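Local coordinates for aminotransferase class I and II (Streptococcus suis 89/1591, PDB 3OP7), which is probably a PLP-dependent aminotransferase that moves amino groups between amino acids and keto acids, its cofactor held as a lysine Schiff base, at residues G105-S110 / G126-L131. Numbering follows the deposited sequence.
Sequences GDHVIS and GAEVDL
His107 NE2 donates to Asp130 OD2 at 2.7 Å, with an N-H...O angle of 163°. The oxygen lies close to the imidazole plane and is met on its anti side, somewhat out of the carboxylate plane. Ring and carboxylate planes stand 77° apart. CG anti to the backbone N (chi1 -178°) carries the His107 ring across to the neighbouring strand. Its other nitrogen, ND1, bonds Thr155 OG1, which fixes the ring's rotation. Glu128, on the same face, pairs its carboxylate with Arg152.

Beneath these side chains the strands run parallel. Val108 N donates to Glu128 O at 2.9 Å, and Val108 O takes Asp130 N at 2.9 Å. Ser110 N continues the pattern to Asp130 O. On the opposite face, Val108 CG2 meets Ala127 CB at 4.0 Å, while Ala127 and Val129 pack on Pro122 of helix 117-124. That helix is the crossover of a beta-alpha-beta unit in the large mixed sheet. At the strand entrances Gly105 N bonds Gly126 O at 2.8 Å, Gly126 being the positive-phi residue of the helix's Schellman motif. Asp130 would tend to favour a protonated His107 and Arg152 to oppose it, leaving its charge open, but NE2 is fixed as donor.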
loop_
_atom_site.group_PDB
_atom_site.type_symbol
_atom_site.label_atom_id
_atom_site.label_comp_id
_atom_site.label_asym_id
_atom_site.label_seq_id
_atom_site.Cartn_x
_atom_site.Cartn_y
_atom_site.Cartn_z
ATOM N N GLY A 105 3.000 -7.074 22.906
ATOM C CA GLY A 105 2.704 -8.056 23.947
ATOM C C GLY A 105 1.684 -9.131 23.571
ATOM O O GLY A 105 1.606 -10.165 24.256
ATOM N N ASP A 106 0.900 -8.886 22.516
ATOM C CA ASP A 106 -0.023 -9.891 22.006
ATOM C C ASP A 106 0.712 -11.172 21.643
ATOM O O ASP A 106 1.770 -11.151 21.033
ATOM C CB ASP A 106 -0.753 -9.371 20.760
ATOM C CG ASP A 106 -1.916 -8.470 21.068
ATOM O OD1 ASP A 106 -2.214 -8.239 22.253
ATOM O OD2 ASP A 106 -2.513 -7.938 20.098
ATOM N N HIS A 107 0.099 -12.319 21.934
ATOM C CA HIS A 107 0.626 -13.577 21.492
ATOM C C HIS A 107 -0.022 -13.941 20.149
ATOM O O HIS A 107 -1.255 -13.921 20.017
ATOM C CB HIS A 107 0.311 -14.682 22.533
ATOM C CG HIS A 107 0.860 -16.019 22.167
ATOM N ND1 HIS A 107 0.075 -17.154 22.052
ATOM C CD2 HIS A 107 2.132 -16.408 21.891
ATOM C CE1 HIS A 107 0.852 -18.177 21.716
ATOM N NE2 HIS A 107 2.102 -17.744 21.611
ATOM N N VAL A 108 0.805 -14.321 19.181
ATOM C CA VAL A 108 0.346 -14.673 17.831
ATOM C C VAL A 108 1.062 -15.941 17.435
ATOM O O VAL A 108 2.246 -16.089 17.726
ATOM C CB VAL A 108 0.705 -13.525 16.823
ATOM C CG1 VAL A 108 0.493 -13.960 15.349
ATOM C CG2 VAL A 108 -0.059 -12.244 17.170
ATOM N N ILE A 109 0.350 -16.867 16.791
ATOM C CA ILE A 109 0.927 -18.084 16.266
ATOM C C ILE A 109 0.811 -18.071 14.752
ATOM O O ILE A 109 -0.263 -17.781 14.231
ATOM C CB ILE A 109 0.184 -19.307 16.809
ATOM C CG1 ILE A 109 0.255 -19.331 18.336
ATOM C CG2 ILE A 109 0.718 -20.638 16.189
ATOM C CD1 ILE A 109 -0.610 -20.450 18.976
ATOM N N SER A 110 1.928 -18.329 14.063
ATOM C CA SER A 110 1.959 -18.323 12.609
ATOM C C SER A 110 2.417 -19.620 12.075
ATOM O O SER A 110 3.404 -20.182 12.575
ATOM C CB SER A 110 2.888 -17.240 12.086
ATOM O OG SER A 110 2.924 -17.270 10.655
ATOM N N GLY A 126 5.705 -5.747 18.075
ATOM C CA GLY A 126 5.906 -6.077 19.472
ATOM C C GLY A 126 5.155 -7.330 19.941
ATOM O O GLY A 126 5.134 -7.610 21.155
ATOM N N ALA A 127 4.578 -8.103 19.008
ATOM C CA ALA A 127 3.913 -9.360 19.364
ATOM C C ALA A 127 4.923 -10.447 19.727
ATOM O O ALA A 127 6.040 -10.509 19.214
ATOM C CB ALA A 127 3.001 -9.883 18.186
ATOM N N GLU A 128 4.487 -11.344 20.584
ATOM C CA GLU A 128 5.245 -12.543 20.842
ATOM C C GLU A 128 4.747 -13.605 19.869
ATOM O O GLU A 128 3.592 -14.015 19.953
ATOM C CB GLU A 128 5.023 -12.980 22.292
ATOM C CG GLU A 128 5.887 -14.131 22.614
ATOM C CD GLU A 128 5.830 -14.577 24.079
ATOM O OE1 GLU A 128 5.195 -13.923 24.945
ATOM O OE2 GLU A 128 6.436 -15.631 24.330
ATOM N N VAL A 129 5.602 -14.057 18.958
ATOM C CA VAL A 129 5.183 -14.904 17.844
ATOM C C VAL A 129 5.762 -16.296 17.961
ATOM O O VAL A 129 6.972 -16.452 18.009
ATOM C CB VAL A 129 5.616 -14.310 16.491
ATOM C CG1 VAL A 129 5.195 -15.255 15.312
ATOM C CG2 VAL A 129 5.035 -12.908 16.329
ATOM N N ASP A 130 4.891 -17.285 18.073
ATOM C CA ASP A 130 5.281 -18.677 18.034
ATOM C C ASP A 130 5.066 -19.243 16.623
ATOM O O ASP A 130 4.135 -18.845 15.909
ATOM C CB ASP A 130 4.434 -19.468 19.048
ATOM C CG ASP A 130 5.035 -19.499 20.451
ATOM O OD1 ASP A 130 6.270 -19.720 20.572
ATOM O OD2 ASP A 130 4.274 -19.319 21.437
ATOM N N LEU A 131 5.922 -20.176 16.236
ATOM C CA LEU A 131 5.908 -20.755 14.907
ATOM C C LEU A 131 5.307 -22.139 14.911
ATOM O O LEU A 131 5.729 -23.044 15.650
ATOM C CB LEU A 131 7.311 -20.767 14.338
ATOM C CG LEU A 131 7.983 -19.375 14.261
ATOM C CD1 LEU A 131 9.417 -19.551 13.691
ATOM C CD2 LEU A 131 7.224 -18.334 13.470
#